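Local coordinates for protein phosphoribosylaminoimidazole-succinocarboxamide synthase (Pyrococcus horikoshii, PDB 4O7Z) that joins L-aspartate to the carboxylate of an aminoimidazole ribotide at the cost of ATP, forming SAICAR in de novo purine biosynthesis, at residues Val90-Val95 and Val172-Glu177. Numbering follows the deposited sequence.
Sequences VVVRNV and VDFKLE. With 5GP (guanosine-5'-monophosphate), chain B.
Arg93 and Asp173 sit opposite each other as a non-hydrogen-bonded pair on two antiparallel strands, and their side chains run side by side off the same face, the one that carries guanosine-5'-monophosphate. Start at Arg93 CB, which lies 4.0 Å from Asp173 CB; CG keeps company with that same carbon, and the chain then bends at chi3 (72°) to swing the guanidinium over towards the nucleotide. NE donates a hydrogen bond to a water that also lies within reach of Val95 O and Asp173 OD2. At the tip, Arg93 NH1 donates to O1P of the nucleotide at 3.0 Å and Arg93 NH2 to O2P at 2.6 Å, a two-pronged grip on the phosphate, while C5' of the nucleotide lies over one guanidinium face. Arg93 NH2 also makes a long salt bridge to Asp173 OD2 (3.4 Å), the guanidinium and carboxylate planes standing 83° apart. Arg198 pairs with Asp173 OD2 and Glu118 with Arg93 NH1. A leucine in place of Arg93 has no N-H groups to offer, and the phosphate would probably be held less firmly, with Asp173 and Glu118 each short of a positive partner.

Behind the sheet, towards helix 143-165, Val92 CB rests over the face of the Phe174 ring, 4.0 Å from its centroid. Paired bonds join Val92 to Phe174 and Val90 to Leu176; where the first strand turns its corner, Val172 O accepts from both Asn94 N and Val95 N. This central antiparallel strand pair of the SAICAR synthetase fold has one face against a helix and the other lining the pocket that holds the GMP phosphate and ribose, probably where the substrate ribotide binds.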
# COMPACT_ATOMS: atom_id res chain seq x y z
N VAL A 90 0.85 -12.33 0.93
CA VAL A 90 2.07 -11.67 1.38
C VAL A 90 3.11 -11.84 0.30
O VAL A 90 3.52 -12.96 -0.00
CB VAL A 90 2.57 -12.25 2.70
CG1 VAL A 90 3.82 -11.51 3.18
CG2 VAL A 90 1.47 -12.17 3.77
N VAL A 91 3.55 -10.73 -0.29
CA VAL A 91 4.44 -10.79 -1.43
C VAL A 91 5.86 -10.34 -1.03
O VAL A 91 6.04 -9.26 -0.48
CB VAL A 91 3.87 -10.00 -2.65
CG1 VAL A 91 4.88 -9.98 -3.79
CG2 VAL A 91 2.57 -10.63 -3.15
N VAL A 92 6.84 -11.19 -1.28
CA VAL A 92 8.25 -10.82 -1.12
C VAL A 92 8.90 -10.61 -2.51
O VAL A 92 8.72 -11.41 -3.39
CB VAL A 92 9.01 -11.87 -0.28
CG1 VAL A 92 10.40 -11.35 0.10
CG2 VAL A 92 8.22 -12.21 0.97
N ARG A 93 9.62 -9.50 -2.68
CA ARG A 93 10.21 -9.11 -3.96
C ARG A 93 11.72 -8.84 -3.80
O ARG A 93 12.13 -8.05 -2.95
CB ARG A 93 9.46 -7.89 -4.53
CG ARG A 93 7.95 -7.90 -4.18
CD ARG A 93 7.11 -6.88 -4.94
NE ARG A 93 6.96 -7.28 -6.33
CZ ARG A 93 5.81 -7.44 -7.00
NH1 ARG A 93 4.61 -7.24 -6.42
NH2 ARG A 93 5.88 -7.83 -8.27
N ASN A 94 12.53 -9.54 -4.60
CA ASN A 94 14.00 -9.37 -4.65
C ASN A 94 14.47 -8.64 -5.91
O ASN A 94 15.48 -7.91 -5.89
CB ASN A 94 14.70 -10.73 -4.59
CG ASN A 94 14.36 -11.52 -3.34
OD1 ASN A 94 14.45 -11.00 -2.23
ND2 ASN A 94 13.98 -12.78 -3.51
N VAL A 95 13.72 -8.87 -7.00
CA VAL A 95 13.98 -8.29 -8.31
C VAL A 95 12.70 -7.63 -8.85
O VAL A 95 11.59 -8.15 -8.67
CB VAL A 95 14.52 -9.36 -9.28
CG1 VAL A 95 14.60 -8.84 -10.71
CG2 VAL A 95 15.90 -9.82 -8.82
N VAL A 172 12.90 -14.17 -8.01
CA VAL A 172 12.57 -12.80 -8.33
C VAL A 172 11.59 -12.21 -7.28
O VAL A 172 11.88 -11.17 -6.67
CB VAL A 172 11.98 -12.76 -9.75
CG1 VAL A 172 11.32 -11.41 -10.06
CG2 VAL A 172 13.06 -13.12 -10.77
N ASP A 173 10.45 -12.90 -7.10
CA ASP A 173 9.46 -12.57 -6.07
C ASP A 173 8.57 -13.80 -5.86
O ASP A 173 8.69 -14.79 -6.58
CB ASP A 173 8.62 -11.34 -6.47
CG ASP A 173 7.89 -11.52 -7.81
OD1 ASP A 173 7.41 -12.64 -8.08
OD2 ASP A 173 7.81 -10.55 -8.61
N PHE A 174 7.67 -13.72 -4.89
CA PHE A 174 6.75 -14.83 -4.66
C PHE A 174 5.62 -14.43 -3.71
O PHE A 174 5.74 -13.45 -2.97
CB PHE A 174 7.50 -16.07 -4.14
CG PHE A 174 8.19 -15.85 -2.81
CD1 PHE A 174 7.57 -16.20 -1.62
CD2 PHE A 174 9.46 -15.31 -2.76
CE1 PHE A 174 8.19 -16.01 -0.39
CE2 PHE A 174 10.10 -15.11 -1.53
CZ PHE A 174 9.47 -15.47 -0.34
N LYS A 175 4.55 -15.21 -3.71
CA LYS A 175 3.41 -14.95 -2.85
C LYS A 175 3.25 -16.07 -1.81
O LYS A 175 3.32 -17.27 -2.14
CB LYS A 175 2.16 -14.77 -3.70
CG LYS A 175 0.91 -14.34 -2.95
CD LYS A 175 0.07 -15.53 -2.51
CE LYS A 175 -0.72 -16.11 -3.70
NZ LYS A 175 -1.41 -17.35 -3.26
N LEU A 176 3.01 -15.65 -0.56
CA LEU A 176 2.68 -16.53 0.55
C LEU A 176 1.32 -16.23 1.16
O LEU A 176 0.84 -15.09 1.14
CB LEU A 176 3.71 -16.40 1.68
CG LEU A 176 5.17 -16.75 1.38
CD1 LEU A 176 5.98 -16.42 2.62
CD2 LEU A 176 5.37 -18.20 0.93
N GLU A 177 0.72 -17.25 1.76
CA GLU A 177 -0.46 -17.05 2.59
C GLU A 177 -0.25 -17.75 3.92
O GLU A 177 0.61 -18.63 4.03
CB GLU A 177 -1.70 -17.56 1.86
CG GLU A 177 -1.95 -16.81 0.55
CD GLU A 177 -3.20 -17.25 -0.19
OE1 GLU A 177 -4.13 -17.77 0.45
OE2 GLU A 177 -3.27 -17.09 -1.43
P 5GP B . 2.57 -9.16 -8.90
O1P 5GP B . 2.16 -8.20 -7.81
O2P 5GP B . 3.83 -8.76 -9.64
O3P 5GP B . 1.46 -9.59 -9.81
O5' 5GP B . 2.94 -10.53 -8.15
C5' 5GP B . 4.12 -10.70 -7.35
C4' 5GP B . 4.43 -12.18 -7.10
O4' 5GP B . 3.43 -12.81 -6.29
C3' 5GP B . 4.49 -12.99 -8.39
O3' 5GP B . 5.47 -14.02 -8.22
C2' 5GP B . 3.15 -13.66 -8.50
O2' 5GP B . 3.30 -14.90 -9.21
C1' 5GP B . 2.72 -13.81 -7.04
N9 5GP B . 1.26 -13.56 -6.93
C8 5GP B . 0.65 -12.43 -6.48
N7 5GP B . -0.70 -12.55 -6.53
C5 5GP B . -0.97 -13.78 -7.02
C6 5GP B . -2.19 -14.56 -7.33
O6 5GP B . -3.32 -14.06 -7.13
N1 5GP B . -2.05 -15.80 -7.83
C2 5GP B . -0.84 -16.36 -8.05
N2 5GP B . -0.78 -17.62 -8.55
N3 5GP B . 0.33 -15.70 -7.79
C4 5GP B . 0.32 -14.44 -7.28
O HOH W 1 9.01 -8.14 -8.11